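Local coordinates for protein peptide methionine sulfoxide reductase MsrA (Corynebacterium diphtheriae, PDB 4D7L) that reduces the S-epimer of methionine sulfoxide back to methionine, and so probably repairs proteins inactivated by oxidation, at residues I70-E82 against H214-P227. Residues are numbered along the deposited sequence; the frame is centred on the assembly and turned at random.
Sequences IGCYWGAEKLFWE and HQQYLHKNPLGYCP. With SO4 (sulfate ion), chain E.
Trp-74 and Tyr-217 lie face to face, the indole six-membered ring and the phenol ring centred 3.9 Å apart with planes at 24°. Tyr-217 CD2 sits over the middle of the indole, while Tyr-217 CB makes a CH-pi contact with the same face further along, over the five-membered ring. With CG beside its own backbone N (chi1 -64°), Trp-74 turns its N-H to His-214: NE1 donates to ND1 at 3.2 Å, nearly straight at 167°. The Tyr-73 hydroxyl lies over a face of that imidazole, completing an aromatic cluster beside the active-site loop.

Among the polar contacts, the buried carboxylate of Glu-77 grips Gln-216 twice through syn lone pairs, OE1 taking backbone N at 2.8 Å and OE2 taking NE2 at 2.8 Å. Water 2 bridges OE1 to the His-214 carbonyl, and Thr-89 bonds OE2, so both oxygens are well satisfied. Water 1 links Trp-74 O to Leu-218 N, with Leu-218 CD1 packed 3.4 Å from that same Trp-74 O.

Cys-72, the predicted catalytic residue, occupies the N-cap position of helix 73-81. It and Cys-226 form the disulfide pair of this enzyme, yet each was modelled in two conformations; in the conformers described here SG to SG is 3.4 Å, too long for a bond.

Helix 73-81 thus lies between the central sheet, where Ala-76 and Glu-77 touch Val-117 of strand 114-121, and the C-terminal segment with its short helix 217-220; Phe-80 packs against helix 128-137, and Trp-81 reaches Thr-89 on strand 86-94.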
loop_
_atom_site.group_PDB
_atom_site.type_symbol
_atom_site.label_atom_id
_atom_site.label_comp_id
_atom_site.label_asym_id
_atom_site.label_seq_id
_atom_site.Cartn_x
_atom_site.Cartn_y
_atom_site.Cartn_z
ATOM N N ILE A 70 -2.712 -0.043 -3.285
ATOM C CA ILE A 70 -3.515 0.299 -4.459
ATOM C C ILE A 70 -2.672 0.261 -5.720
ATOM O O ILE A 70 -3.005 0.908 -6.708
ATOM C CB ILE A 70 -4.164 1.707 -4.323
ATOM C CG1 ILE A 70 -3.085 2.768 -4.078
ATOM C CG2 ILE A 70 -5.159 1.731 -3.183
ATOM C CD1 ILE A 70 -3.596 4.220 -4.184
ATOM N N GLY A 71 -1.597 -0.518 -5.697
ATOM C CA GLY A 71 -0.722 -0.608 -6.854
ATOM C C GLY A 71 0.624 0.044 -6.584
ATOM O O GLY A 71 1.065 0.070 -5.438
ATOM N N CYS A 72 1.276 0.551 -7.632
ATOM C CA CYS A 72 2.614 1.148 -7.502
ATOM C C CYS A 72 2.690 2.067 -6.294
ATOM O O CYS A 72 2.012 3.103 -6.243
ATOM C CB CYS A 72 2.980 1.929 -8.763
ATOM S SG CYS A 72 4.496 2.926 -8.560
ATOM N N TYR A 73 3.465 1.670 -5.280
ATOM C CA TYR A 73 3.423 2.479 -4.055
ATOM C C TYR A 73 4.060 3.888 -4.158
ATOM O O TYR A 73 3.873 4.697 -3.266
ATOM C CB TYR A 73 3.971 1.760 -2.809
ATOM C CG TYR A 73 5.333 1.097 -2.859
ATOM C CD1 TYR A 73 6.411 1.710 -3.487
ATOM C CD2 TYR A 73 5.599 0.015 -2.019
ATOM C CE1 TYR A 73 7.679 1.142 -3.454
ATOM C CE2 TYR A 73 6.862 -0.544 -1.944
ATOM C CZ TYR A 73 7.902 0.028 -2.660
ATOM O OH TYR A 73 9.169 -0.519 -2.571
ATOM N N TRP A 74 4.865 4.179 -5.184
ATOM C CA TRP A 74 5.435 5.521 -5.288
ATOM C C TRP A 74 4.328 6.562 -5.444
ATOM O O TRP A 74 4.308 7.573 -4.750
ATOM C CB TRP A 74 6.364 5.638 -6.482
ATOM C CG TRP A 74 7.583 4.786 -6.434
ATOM C CD1 TRP A 74 8.172 4.205 -5.335
ATOM C CD2 TRP A 74 8.358 4.411 -7.562
ATOM N NE1 TRP A 74 9.294 3.489 -5.730
ATOM C CE2 TRP A 74 9.425 3.607 -7.096
ATOM C CE3 TRP A 74 8.263 4.688 -8.935
ATOM C CZ2 TRP A 74 10.391 3.089 -7.953
ATOM C CZ3 TRP A 74 9.227 4.165 -9.796
ATOM C CH2 TRP A 74 10.275 3.375 -9.300
ATOM N N GLY A 75 3.414 6.302 -6.370
ATOM C CA GLY A 75 2.319 7.224 -6.625
ATOM C C GLY A 75 1.355 7.221 -5.464
ATOM O O GLY A 75 0.809 8.251 -5.089
ATOM N N ALA A 76 1.126 6.040 -4.905
ATOM C CA ALA A 76 0.228 5.922 -3.779
ATOM C C ALA A 76 0.761 6.679 -2.569
ATOM O O ALA A 76 -0.008 7.307 -1.857
ATOM C CB ALA A 76 0.013 4.442 -3.436
ATOM N N GLU A 77 2.071 6.629 -2.326
ATOM C CA GLU A 77 2.590 7.314 -1.135
ATOM C C GLU A 77 2.390 8.823 -1.253
ATOM O O GLU A 77 2.042 9.495 -0.276
ATOM C CB GLU A 77 4.084 7.027 -0.890
ATOM C CG GLU A 77 4.442 7.315 0.607
ATOM C CD GLU A 77 5.932 7.549 0.897
ATOM O OE1 GLU A 77 6.794 7.335 0.009
ATOM O OE2 GLU A 77 6.246 7.949 2.040
ATOM N N LYS A 78 2.641 9.345 -2.448
ATOM C CA LYS A 78 2.493 10.789 -2.705
ATOM C C LYS A 78 1.044 11.221 -2.479
ATOM O O LYS A 78 0.779 12.263 -1.860
ATOM C CB LYS A 78 2.972 11.132 -4.127
ATOM C CG LYS A 78 2.893 12.633 -4.531
ATOM C CD LYS A 78 3.571 12.805 -5.906
ATOM C CE LYS A 78 3.375 14.175 -6.574
ATOM N NZ LYS A 78 3.278 15.327 -5.655
ATOM N N LEU A 79 0.109 10.417 -2.974
ATOM C CA LEU A 79 -1.321 10.683 -2.789
ATOM C C LEU A 79 -1.655 10.875 -1.319
ATOM O O LEU A 79 -2.373 11.811 -0.923
ATOM C CB LEU A 79 -2.146 9.515 -3.349
ATOM C CG LEU A 79 -3.656 9.640 -3.134
ATOM C CD1 LEU A 79 -4.220 10.671 -4.124
ATOM C CD2 LEU A 79 -4.331 8.291 -3.263
ATOM N N PHE A 80 -1.119 9.991 -0.491
ATOM C CA PHE A 80 -1.464 10.076 0.922
ATOM C C PHE A 80 -0.662 11.108 1.709
ATOM O O PHE A 80 -1.245 11.774 2.574
ATOM C CB PHE A 80 -1.360 8.682 1.566
ATOM C CG PHE A 80 -2.516 7.801 1.198
ATOM C CD1 PHE A 80 -3.774 8.063 1.732
ATOM C CD2 PHE A 80 -2.374 6.771 0.273
ATOM C CE1 PHE A 80 -4.879 7.297 1.366
ATOM C CE2 PHE A 80 -3.476 5.976 -0.092
ATOM C CZ PHE A 80 -4.730 6.247 0.449
ATOM N N TRP A 81 0.628 11.325 1.417
ATOM C CA TRP A 81 1.325 12.337 2.231
ATOM C C TRP A 81 0.794 13.727 1.904
ATOM O O TRP A 81 0.936 14.650 2.703
ATOM C CB TRP A 81 2.878 12.299 2.108
ATOM C CG TRP A 81 3.522 12.924 0.889
ATOM C CD1 TRP A 81 3.486 14.245 0.496
ATOM C CD2 TRP A 81 4.420 12.265 -0.009
ATOM N NE1 TRP A 81 4.253 14.419 -0.652
ATOM C CE2 TRP A 81 4.843 13.218 -0.969
ATOM C CE3 TRP A 81 4.895 10.942 -0.104
ATOM C CZ2 TRP A 81 5.709 12.888 -2.026
ATOM C CZ3 TRP A 81 5.750 10.608 -1.159
ATOM C CH2 TRP A 81 6.161 11.583 -2.099
ATOM N N GLU A 82 0.169 13.877 0.742
ATOM C CA GLU A 82 -0.441 15.164 0.386
ATOM C C GLU A 82 -1.865 15.322 0.910
ATOM O O GLU A 82 -2.490 16.358 0.714
ATOM C CB GLU A 82 -0.416 15.345 -1.136
ATOM C CG GLU A 82 1.034 15.583 -1.627
ATOM C CD GLU A 82 1.157 15.829 -3.123
ATOM O OE1 GLU A 82 0.171 15.595 -3.863
ATOM O OE2 GLU A 82 2.268 16.232 -3.550
ATOM N N HIS A 214 13.283 4.139 -1.812
ATOM C CA HIS A 214 11.848 4.130 -2.154
ATOM C C HIS A 214 11.014 5.136 -1.358
ATOM O O HIS A 214 9.920 5.521 -1.787
ATOM C CB HIS A 214 11.253 2.719 -1.941
ATOM C CG HIS A 214 11.772 1.710 -2.917
ATOM N ND1 HIS A 214 11.192 1.508 -4.151
ATOM C CD2 HIS A 214 12.840 0.880 -2.860
ATOM C CE1 HIS A 214 11.879 0.595 -4.815
ATOM N NE2 HIS A 214 12.871 0.180 -4.045
ATOM N N GLN A 215 11.498 5.520 -0.185
ATOM C CA GLN A 215 10.736 6.403 0.699
ATOM C C GLN A 215 10.648 7.779 0.082
ATOM O O GLN A 215 11.665 8.398 -0.167
ATOM C CB GLN A 215 11.391 6.465 2.087
ATOM C CG GLN A 215 11.642 5.069 2.688
ATOM C CD GLN A 215 10.342 4.267 2.877
ATOM O OE1 GLN A 215 9.288 4.847 3.129
ATOM N NE2 GLN A 215 10.425 2.930 2.793
ATOM N N GLN A 216 9.429 8.232 -0.190
ATOM C CA GLN A 216 9.193 9.505 -0.885
ATOM C C GLN A 216 9.972 9.594 -2.190
ATOM O O GLN A 216 10.495 10.648 -2.549
ATOM C CB GLN A 216 9.544 10.692 0.022
ATOM C CG GLN A 216 8.715 10.749 1.311
ATOM C CD GLN A 216 9.375 9.997 2.453
ATOM O OE1 GLN A 216 10.487 10.332 2.859
ATOM N NE2 GLN A 216 8.696 8.980 2.973
ATOM N N TYR A 217 10.037 8.475 -2.904
ATOM C CA TYR A 217 10.783 8.403 -4.156
ATOM C C TYR A 217 10.474 9.546 -5.131
ATOM O O TYR A 217 11.380 10.152 -5.712
ATOM C CB TYR A 217 10.493 7.060 -4.848
ATOM C CG TYR A 217 11.178 6.920 -6.182
ATOM C CD1 TYR A 217 12.534 6.646 -6.261
ATOM C CD2 TYR A 217 10.455 7.043 -7.381
ATOM C CE1 TYR A 217 13.168 6.513 -7.497
ATOM C CE2 TYR A 217 11.083 6.911 -8.618
ATOM C CZ TYR A 217 12.438 6.646 -8.668
ATOM O OH TYR A 217 13.064 6.517 -9.891
ATOM N N LEU A 218 9.191 9.824 -5.319
ATOM C CA LEU A 218 8.795 10.804 -6.319
ATOM C C LEU A 218 9.177 12.216 -5.910
ATOM O O LEU A 218 9.380 13.079 -6.764
ATOM C CB LEU A 218 7.298 10.718 -6.571
ATOM C CG LEU A 218 6.865 9.392 -7.191
ATOM C CD1 LEU A 218 5.356 9.414 -7.405
ATOM C CD2 LEU A 218 7.623 9.121 -8.510
ATOM N N HIS A 219 9.281 12.463 -4.608
ATOM C CA HIS A 219 9.774 13.765 -4.156
ATOM C C HIS A 219 11.294 13.889 -4.351
ATOM O O HIS A 219 11.796 14.916 -4.817
ATOM C CB HIS A 219 9.422 14.007 -2.686
ATOM C CG HIS A 219 9.885 15.346 -2.186
ATOM N ND1 HIS A 219 9.178 16.505 -2.422
ATOM C CD2 HIS A 219 11.013 15.715 -1.542
ATOM C CE1 HIS A 219 9.837 17.531 -1.907
ATOM N NE2 HIS A 219 10.953 17.076 -1.359
ATOM N N LYS A 220 12.024 12.851 -3.957
ATOM C CA LYS A 220 13.481 12.843 -4.055
ATOM C C LYS A 220 13.953 12.847 -5.499
ATOM O O LYS A 220 15.006 13.395 -5.803
ATOM C CB LYS A 220 14.064 11.606 -3.352
ATOM C CG LYS A 220 13.892 11.600 -1.830
ATOM C CD LYS A 220 14.234 10.221 -1.263
ATOM C CE LYS A 220 14.103 10.168 0.251
ATOM N NZ LYS A 220 14.275 8.740 0.708
ATOM N N ASN A 221 13.202 12.185 -6.377
ATOM C CA ASN A 221 13.597 12.117 -7.774
ATOM C C ASN A 221 12.456 12.587 -8.663
ATOM O O ASN A 221 11.646 11.788 -9.138
ATOM C CB ASN A 221 14.017 10.692 -8.149
ATOM C CG ASN A 221 14.388 10.577 -9.605
ATOM O OD1 ASN A 221 14.725 11.583 -10.255
ATOM N ND2 ASN A 221 14.338 9.360 -10.137
ATOM N N PRO A 222 12.399 13.898 -8.904
ATOM C CA PRO A 222 11.332 14.487 -9.711
ATOM C C PRO A 222 11.388 14.049 -11.184
ATOM O O PRO A 222 10.449 14.331 -11.933
ATOM C CB PRO A 222 11.550 15.992 -9.540
ATOM C CG PRO A 222 12.923 16.146 -9.039
ATOM C CD PRO A 222 13.278 14.911 -8.305
ATOM N N LEU A 223 12.470 13.390 -11.592
ATOM C CA LEU A 223 12.531 12.798 -12.932
ATOM C C LEU A 223 11.874 11.404 -12.947
ATOM O O LEU A 223 11.633 10.831 -14.013
ATOM C CB LEU A 223 13.986 12.689 -13.402
ATOM C CG LEU A 223 14.699 14.038 -13.601
ATOM C CD1 LEU A 223 16.221 13.866 -13.705
ATOM C CD2 LEU A 223 14.150 14.798 -14.810
ATOM N N GLY A 224 11.564 10.874 -11.768
ATOM C CA GLY A 224 10.991 9.536 -11.690
ATOM C C GLY A 224 9.479 9.547 -11.810
ATOM O O GLY A 224 8.844 10.570 -11.587
ATOM N N TYR A 225 8.890 8.412 -12.162
ATOM C CA TYR A 225 7.435 8.315 -12.298
ATOM C C TYR A 225 7.083 6.824 -12.268
ATOM O O TYR A 225 7.933 5.979 -12.564
ATOM C CB TYR A 225 6.948 9.006 -13.590
ATOM C CG TYR A 225 7.600 8.434 -14.828
ATOM C CD1 TYR A 225 7.047 7.327 -15.479
ATOM C CD2 TYR A 225 8.802 8.943 -15.307
ATOM C CE1 TYR A 225 7.659 6.759 -16.585
ATOM C CE2 TYR A 225 9.415 8.394 -16.413
ATOM C CZ TYR A 225 8.843 7.295 -17.049
ATOM O OH TYR A 225 9.450 6.731 -18.147
ATOM N N CYS A 226 5.855 6.495 -11.881
ATOM C CA CYS A 226 5.407 5.112 -11.851
ATOM C C CYS A 226 5.454 4.536 -13.265
ATOM O O CYS A 226 5.010 5.193 -14.212
ATOM C CB CYS A 226 3.990 5.026 -11.274
ATOM S SG CYS A 226 3.734 6.054 -9.790
ATOM N N PRO A 227 6.009 3.326 -13.417
ATOM C CA PRO A 227 6.149 2.759 -14.761
ATOM C C PRO A 227 4.835 2.650 -15.516
ATOM O O PRO A 227 3.766 2.455 -14.904
ATOM C CB PRO A 227 6.738 1.378 -14.490
ATOM C CG PRO A 227 7.532 1.584 -13.191
ATOM C CD PRO A 227 6.673 2.494 -12.391
HETATM S S SO4 E . 7.501 3.723 -19.439
HETATM O O1 SO4 E . 6.157 4.208 -19.717
HETATM O O2 SO4 E . 8.475 4.783 -19.694
HETATM O O3 SO4 E . 7.801 2.589 -20.302
HETATM O O4 SO4 E . 7.576 3.309 -18.040
HETATM O O HOH W 1 6.987 8.494 -3.915
HETATM O O HOH W 2 7.346 6.244 -2.450
#